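Local coordinates for protein Nrps/pks (Streptomyces albus, PDB 4OPE) that probably catalyses decarboxylative Claisen condensation, lengthening the polyketide chain as one ketosynthase domain of the AT-less oxazolomycin synthase, at residues 96-110 and 562-576. Residues are numbered along the deposited sequence; the frame is centred on the assembly and turned at random.
Sequences RIFLQTVWHLLEDAG and RVSLPGYPFARERCW
Phe570, Tyr568 and Gly567 lie against Gln100, Trp103, His104 and Glu107 in a helix-to-linker contact: an extended tail segment, 562-576, runs antiparallel along helix 93-108. Phe570 is wedged at the middle. Gln100 CG sits over one face of its ring, 3.9 Å from the centroid, with the amide nearly parallel to that ring. Phe570 CZ meets Trp103 CG at 3.6 Å in an offset edge-to-face pair, the Phe570 edge toward the face of the Trp103 five-membered ring and the planes at 76°. With CG anti to the backbone N (chi1 -173°), the Trp103 indole leans out to Phe570 and to Tyr568 CB. Beside this packing, the example illustrates how helix side chains can hold the backbone of an irregular chain. His104 NE2 donates to Tyr568 O at 2.9 Å, almost straight and within the imidazole plane, and Tyr568 N gives its hydrogen to the syn lone pair of Glu107 OE1 at 2.8 Å. In this thiolase-fold ketosynthase the other side of the helix packs on strand 242-250 and helix 152-163, and the tail runs between helix 93-108 and helix 458-473. His104 NE2 also lies 3.7 Å from Phe570 CE2; replacing His104 by alanine is likely to leave Tyr568 O without this donor and open a gap beside the Phe570 ring. The bound Glu107 carboxylate also accepts a weak bond from Trp103 NE1 at OE2. Toward the helix start, Arg96 NH1 makes a weak bond to Cys575 O (2.8 Å), its NH2 being held by Ile91 O. At the other end Ser564 OG reaches Asp108 OD1 only weakly; Arg260 NH2 bonds Ser564 OG, and Val14 N bonds Asp108 OD2.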
loop_
_atom_site.group_PDB
_atom_site.type_symbol
_atom_site.label_atom_id
_atom_site.label_comp_id
_atom_site.label_asym_id
_atom_site.label_seq_id
_atom_site.Cartn_x
_atom_site.Cartn_y
_atom_site.Cartn_z
ATOM N N ARG A 96 9.865 3.450 13.662
ATOM C CA ARG A 96 11.090 4.019 14.147
ATOM C C ARG A 96 12.313 3.479 13.437
ATOM O O ARG A 96 13.233 4.208 13.082
ATOM C CB ARG A 96 11.210 3.707 15.615
ATOM C CG ARG A 96 9.983 4.126 16.438
ATOM C CD ARG A 96 10.248 3.881 17.901
ATOM N NE ARG A 96 9.225 3.072 18.526
ATOM C CZ ARG A 96 9.464 2.137 19.425
ATOM N NH1 ARG A 96 10.702 1.795 19.775
ATOM N NH2 ARG A 96 8.447 1.520 19.960
ATOM N N ILE A 97 12.327 2.174 13.253
ATOM C CA ILE A 97 13.459 1.514 12.649
ATOM C C ILE A 97 13.590 1.892 11.193
ATOM O O ILE A 97 14.698 2.099 10.685
ATOM C CB ILE A 97 13.324 0.011 12.827
ATOM C CG1 ILE A 97 13.595 -0.291 14.302
ATOM C CG2 ILE A 97 14.285 -0.727 11.905
ATOM C CD1 ILE A 97 13.500 -1.751 14.657
ATOM N N PHE A 98 12.468 1.986 10.511
ATOM C CA PHE A 98 12.519 2.384 9.137
ATOM C C PHE A 98 13.095 3.810 8.942
ATOM O O PHE A 98 13.743 4.097 7.941
ATOM C CB PHE A 98 11.144 2.261 8.513
ATOM C CG PHE A 98 11.157 2.319 7.040
ATOM C CD1 PHE A 98 11.834 1.370 6.305
ATOM C CD2 PHE A 98 10.518 3.304 6.384
ATOM C CE1 PHE A 98 11.871 1.417 4.917
ATOM C CE2 PHE A 98 10.549 3.356 4.988
ATOM C CZ PHE A 98 11.233 2.411 4.261
ATOM N N LEU A 99 12.884 4.681 9.909
ATOM C CA LEU A 99 13.473 5.993 9.834
ATOM C C LEU A 99 14.990 5.911 9.864
ATOM O O LEU A 99 15.691 6.530 9.043
ATOM C CB LEU A 99 13.019 6.841 10.989
ATOM C CG LEU A 99 11.781 7.666 10.790
ATOM C CD1 LEU A 99 11.390 8.155 12.163
ATOM C CD2 LEU A 99 12.021 8.842 9.857
ATOM N N GLN A 100 15.517 5.123 10.787
ATOM C CA GLN A 100 16.960 4.942 10.820
ATOM C C GLN A 100 17.470 4.261 9.542
ATOM O O GLN A 100 18.507 4.653 9.011
ATOM C CB GLN A 100 17.390 4.227 12.087
ATOM C CG GLN A 100 16.941 4.993 13.355
ATOM C CD GLN A 100 17.304 4.263 14.659
ATOM O OE1 GLN A 100 17.411 3.073 14.666
ATOM N NE2 GLN A 100 17.438 4.982 15.756
ATOM N N THR A 101 16.723 3.289 9.023
ATOM C CA THR A 101 17.090 2.627 7.790
ATOM C C THR A 101 17.183 3.615 6.655
ATOM O O THR A 101 18.154 3.640 5.912
ATOM C CB THR A 101 16.057 1.552 7.462
ATOM O OG1 THR A 101 16.105 0.554 8.492
ATOM C CG2 THR A 101 16.296 0.931 6.099
ATOM N N VAL A 102 16.218 4.498 6.530
ATOM C CA VAL A 102 16.294 5.463 5.430
ATOM C C VAL A 102 17.488 6.376 5.575
ATOM O O VAL A 102 18.183 6.669 4.594
ATOM C CB VAL A 102 15.004 6.251 5.248
ATOM C CG1 VAL A 102 15.165 7.278 4.145
ATOM C CG2 VAL A 102 13.900 5.273 4.879
ATOM N N TRP A 103 17.753 6.798 6.800
ATOM C CA TRP A 103 18.952 7.595 7.059
ATOM C C TRP A 103 20.183 6.836 6.559
ATOM O O TRP A 103 21.022 7.408 5.838
ATOM C CB TRP A 103 19.139 7.920 8.545
ATOM C CG TRP A 103 20.267 8.875 8.723
ATOM C CD1 TRP A 103 21.584 8.583 8.945
ATOM C CD2 TRP A 103 20.181 10.306 8.641
ATOM N NE1 TRP A 103 22.333 9.750 9.021
ATOM C CE2 TRP A 103 21.501 10.820 8.821
ATOM C CE3 TRP A 103 19.126 11.199 8.433
ATOM C CZ2 TRP A 103 21.782 12.182 8.778
ATOM C CZ3 TRP A 103 19.404 12.567 8.407
ATOM C CH2 TRP A 103 20.717 13.042 8.581
ATOM N N HIS A 104 20.311 5.558 6.935
ATOM C CA HIS A 104 21.481 4.823 6.532
ATOM C C HIS A 104 21.505 4.562 5.035
ATOM O O HIS A 104 22.579 4.516 4.443
ATOM C CB HIS A 104 21.608 3.551 7.303
ATOM C CG HIS A 104 21.955 3.760 8.738
ATOM N ND1 HIS A 104 21.408 3.010 9.752
ATOM C CD2 HIS A 104 22.803 4.630 9.328
ATOM C CE1 HIS A 104 21.905 3.402 10.910
ATOM N NE2 HIS A 104 22.767 4.376 10.676
ATOM N N LEU A 105 20.345 4.436 4.415
ATOM C CA LEU A 105 20.293 4.298 2.970
ATOM C C LEU A 105 20.945 5.508 2.275
ATOM O O LEU A 105 21.739 5.354 1.300
ATOM C CB LEU A 105 18.826 4.165 2.506
ATOM C CG LEU A 105 18.471 4.326 1.027
ATOM C CD1 LEU A 105 19.203 3.213 0.313
ATOM C CD2 LEU A 105 16.981 4.191 0.743
ATOM N N LEU A 106 20.609 6.717 2.732
ATOM C CA LEU A 106 21.135 7.901 2.064
ATOM C C LEU A 106 22.646 7.943 2.214
ATOM O O LEU A 106 23.377 8.232 1.262
ATOM C CB LEU A 106 20.488 9.129 2.606
ATOM C CG LEU A 106 19.276 9.647 1.838
ATOM C CD1 LEU A 106 18.414 8.616 1.138
ATOM C CD2 LEU A 106 18.462 10.508 2.768
ATOM N N GLU A 107 23.130 7.556 3.386
ATOM C CA GLU A 107 24.568 7.463 3.578
ATOM C C GLU A 107 25.192 6.423 2.660
ATOM O O GLU A 107 26.229 6.665 2.058
ATOM C CB GLU A 107 24.915 7.199 5.036
ATOM C CG GLU A 107 24.405 8.315 5.933
ATOM C CD GLU A 107 24.917 8.239 7.360
ATOM O OE1 GLU A 107 25.115 7.061 7.856
ATOM O OE2 GLU A 107 25.104 9.358 7.959
ATOM N N ASP A 108 24.542 5.293 2.476
ATOM C CA ASP A 108 25.129 4.283 1.596
ATOM C C ASP A 108 25.129 4.741 0.140
ATOM O O ASP A 108 26.059 4.494 -0.575
ATOM C CB ASP A 108 24.454 2.931 1.743
ATOM C CG ASP A 108 25.101 1.865 0.863
ATOM O OD1 ASP A 108 26.228 1.356 1.178
ATOM O OD2 ASP A 108 24.461 1.530 -0.159
ATOM N N ALA A 109 24.102 5.441 -0.285
ATOM C CA ALA A 109 24.100 6.033 -1.592
ATOM C C ALA A 109 25.048 7.222 -1.764
ATOM O O ALA A 109 25.083 7.754 -2.867
ATOM C CB ALA A 109 22.686 6.493 -1.933
ATOM N N GLY A 110 25.753 7.684 -0.714
ATOM C CA GLY A 110 26.540 8.918 -0.814
ATOM C C GLY A 110 25.777 10.243 -1.063
ATOM O O GLY A 110 26.211 11.124 -1.793
ATOM N N ARG A 562 33.591 5.983 -4.564
ATOM C CA ARG A 562 33.084 5.850 -3.206
ATOM C C ARG A 562 33.150 4.462 -2.582
ATOM O O ARG A 562 33.245 3.448 -3.243
ATOM C CB ARG A 562 31.706 6.483 -3.114
ATOM C CG ARG A 562 31.829 8.012 -3.260
ATOM C CD ARG A 562 30.536 8.767 -2.998
ATOM N NE ARG A 562 29.383 8.217 -3.731
ATOM C CZ ARG A 562 28.531 8.938 -4.474
ATOM N NH1 ARG A 562 28.659 10.254 -4.621
ATOM N NH2 ARG A 562 27.514 8.343 -5.070
ATOM N N VAL A 563 33.137 4.454 -1.267
ATOM C CA VAL A 563 33.121 3.244 -0.484
ATOM C C VAL A 563 32.068 3.366 0.587
ATOM O O VAL A 563 31.608 4.459 0.932
ATOM C CB VAL A 563 34.481 2.963 0.162
ATOM C CG1 VAL A 563 35.499 2.748 -0.940
ATOM C CG2 VAL A 563 34.940 4.093 1.070
ATOM N N SER A 564 31.693 2.226 1.113
ATOM C CA SER A 564 30.670 2.142 2.126
ATOM C C SER A 564 31.364 2.168 3.436
ATOM O O SER A 564 32.207 1.318 3.685
ATOM C CB SER A 564 30.014 0.804 1.992
ATOM O OG SER A 564 29.483 0.651 0.696
ATOM N N LEU A 565 31.037 3.138 4.271
ATOM C CA LEU A 565 31.603 3.262 5.606
ATOM C C LEU A 565 30.495 3.150 6.609
ATOM O O LEU A 565 29.339 3.442 6.301
ATOM C CB LEU A 565 32.258 4.623 5.788
ATOM C CG LEU A 565 33.325 5.003 4.749
ATOM C CD1 LEU A 565 33.513 6.497 4.674
ATOM C CD2 LEU A 565 34.662 4.330 5.046
ATOM N N PRO A 566 30.833 2.779 7.849
ATOM C CA PRO A 566 29.786 2.634 8.830
ATOM C C PRO A 566 28.870 3.856 8.893
ATOM O O PRO A 566 29.329 4.996 8.794
ATOM C CB PRO A 566 30.545 2.441 10.108
ATOM C CG PRO A 566 31.848 1.837 9.685
ATOM C CD PRO A 566 32.163 2.444 8.365
ATOM N N GLY A 567 27.581 3.620 9.054
ATOM C CA GLY A 567 26.606 4.690 9.077
ATOM C C GLY A 567 26.506 5.364 10.442
ATOM O O GLY A 567 27.109 4.903 11.413
ATOM N N TYR A 568 25.743 6.460 10.505
ATOM C CA TYR A 568 25.611 7.238 11.725
ATOM C C TYR A 568 25.180 6.359 12.899
ATOM O O TYR A 568 24.223 5.634 12.791
ATOM C CB TYR A 568 24.563 8.335 11.525
ATOM C CG TYR A 568 24.433 9.268 12.693
ATOM C CD1 TYR A 568 25.314 10.305 12.861
ATOM C CD2 TYR A 568 23.423 9.132 13.615
ATOM C CE1 TYR A 568 25.184 11.204 13.899
ATOM C CE2 TYR A 568 23.308 10.000 14.686
ATOM C CZ TYR A 568 24.211 11.031 14.820
ATOM O OH TYR A 568 24.152 11.913 15.857
ATOM N N PRO A 569 25.909 6.416 14.024
ATOM C CA PRO A 569 25.542 5.648 15.195
ATOM C C PRO A 569 24.469 6.318 16.060
ATOM O O PRO A 569 24.764 6.983 17.014
ATOM C CB PRO A 569 26.859 5.518 15.950
ATOM C CG PRO A 569 27.597 6.767 15.626
ATOM C CD PRO A 569 27.117 7.225 14.268
ATOM N N PHE A 570 23.215 6.083 15.737
ATOM C CA PHE A 570 22.118 6.670 16.474
ATOM C C PHE A 570 22.207 6.351 17.948
ATOM O O PHE A 570 22.766 5.348 18.352
ATOM C CB PHE A 570 20.792 6.159 15.925
ATOM C CG PHE A 570 20.443 6.741 14.599
ATOM C CD1 PHE A 570 20.047 8.063 14.498
ATOM C CD2 PHE A 570 20.558 5.992 13.457
ATOM C CE1 PHE A 570 19.733 8.616 13.267
ATOM C CE2 PHE A 570 20.249 6.527 12.229
ATOM C CZ PHE A 570 19.813 7.840 12.125
ATOM N N ALA A 571 21.629 7.229 18.746
ATOM C CA ALA A 571 21.541 6.973 20.156
ATOM C C ALA A 571 20.596 5.828 20.301
ATOM O O ALA A 571 19.668 5.720 19.499
ATOM C CB ALA A 571 21.000 8.183 20.901
ATOM N N ARG A 572 20.814 5.009 21.329
ATOM C CA ARG A 572 19.915 3.902 21.648
ATOM C C ARG A 572 19.141 4.088 22.962
ATOM O O ARG A 572 19.444 3.425 23.948
ATOM C CB ARG A 572 20.694 2.607 21.683
ATOM C CG ARG A 572 21.229 2.246 20.326
ATOM C CD ARG A 572 22.221 1.127 20.411
ATOM N NE ARG A 572 23.561 1.660 20.508
ATOM C CZ ARG A 572 24.589 1.045 21.087
ATOM N NH1 ARG A 572 24.446 -0.158 21.653
ATOM N NH2 ARG A 572 25.775 1.656 21.103
ATOM N N GLU A 573 18.127 4.963 22.936
ATOM C CA GLU A 573 17.169 5.113 24.029
ATOM C C GLU A 573 16.080 4.057 23.867
ATOM O O GLU A 573 15.497 3.912 22.787
ATOM C CB GLU A 573 16.493 6.492 24.031
ATOM C CG GLU A 573 17.421 7.701 23.885
ATOM C CD GLU A 573 18.424 7.848 25.022
ATOM O OE1 GLU A 573 19.593 8.254 24.757
ATOM O OE2 GLU A 573 18.029 7.557 26.183
ATOM N N ARG A 574 15.820 3.333 24.957
ATOM C CA ARG A 574 14.723 2.394 25.052
ATOM C C ARG A 574 13.405 3.154 24.871
ATOM O O ARG A 574 13.165 4.159 25.517
ATOM C CB ARG A 574 14.808 1.681 26.389
ATOM C CG ARG A 574 13.613 0.825 26.700
ATOM C CD ARG A 574 13.906 -0.298 27.698
ATOM N NE ARG A 574 12.732 -1.155 27.773
ATOM C CZ ARG A 574 12.554 -2.263 27.070
ATOM N NH1 ARG A 574 11.421 -2.933 27.204
ATOM N NH2 ARG A 574 13.490 -2.706 26.232
ATOM N N CYS A 575 12.584 2.710 23.938
ATOM C CA CYS A 575 11.233 3.240 23.768
ATOM C C CYS A 575 10.298 2.047 23.590
ATOM O O CYS A 575 10.120 1.482 22.492
ATOM C CB CYS A 575 11.136 4.200 22.570
ATOM S SG CYS A 575 12.397 5.505 22.579
ATOM N N TRP A 576 9.763 1.608 24.715
ATOM C CA TRP A 576 8.869 0.470 24.729
ATOM C C TRP A 576 7.808 0.837 25.719
ATOM O O TRP A 576 8.126 1.362 26.781
ATOM C CB TRP A 576 9.602 -0.809 25.121
ATOM C CG TRP A 576 8.971 -2.075 24.551
ATOM C CD1 TRP A 576 8.278 -3.013 25.241
ATOM C CD2 TRP A 576 8.987 -2.524 23.180
ATOM N NE1 TRP A 576 7.881 -4.026 24.410
ATOM C CE2 TRP A 576 8.290 -3.754 23.137
ATOM C CE3 TRP A 576 9.521 -2.011 21.993
ATOM C CZ2 TRP A 576 8.120 -4.488 21.964
ATOM C CZ3 TRP A 576 9.342 -2.745 20.806
ATOM C CH2 TRP A 576 8.647 -3.974 20.810
HETATM O O HOH W 1 18.658 4.053 18.053
HETATM O O HOH W 2 28.902 5.073 3.273
#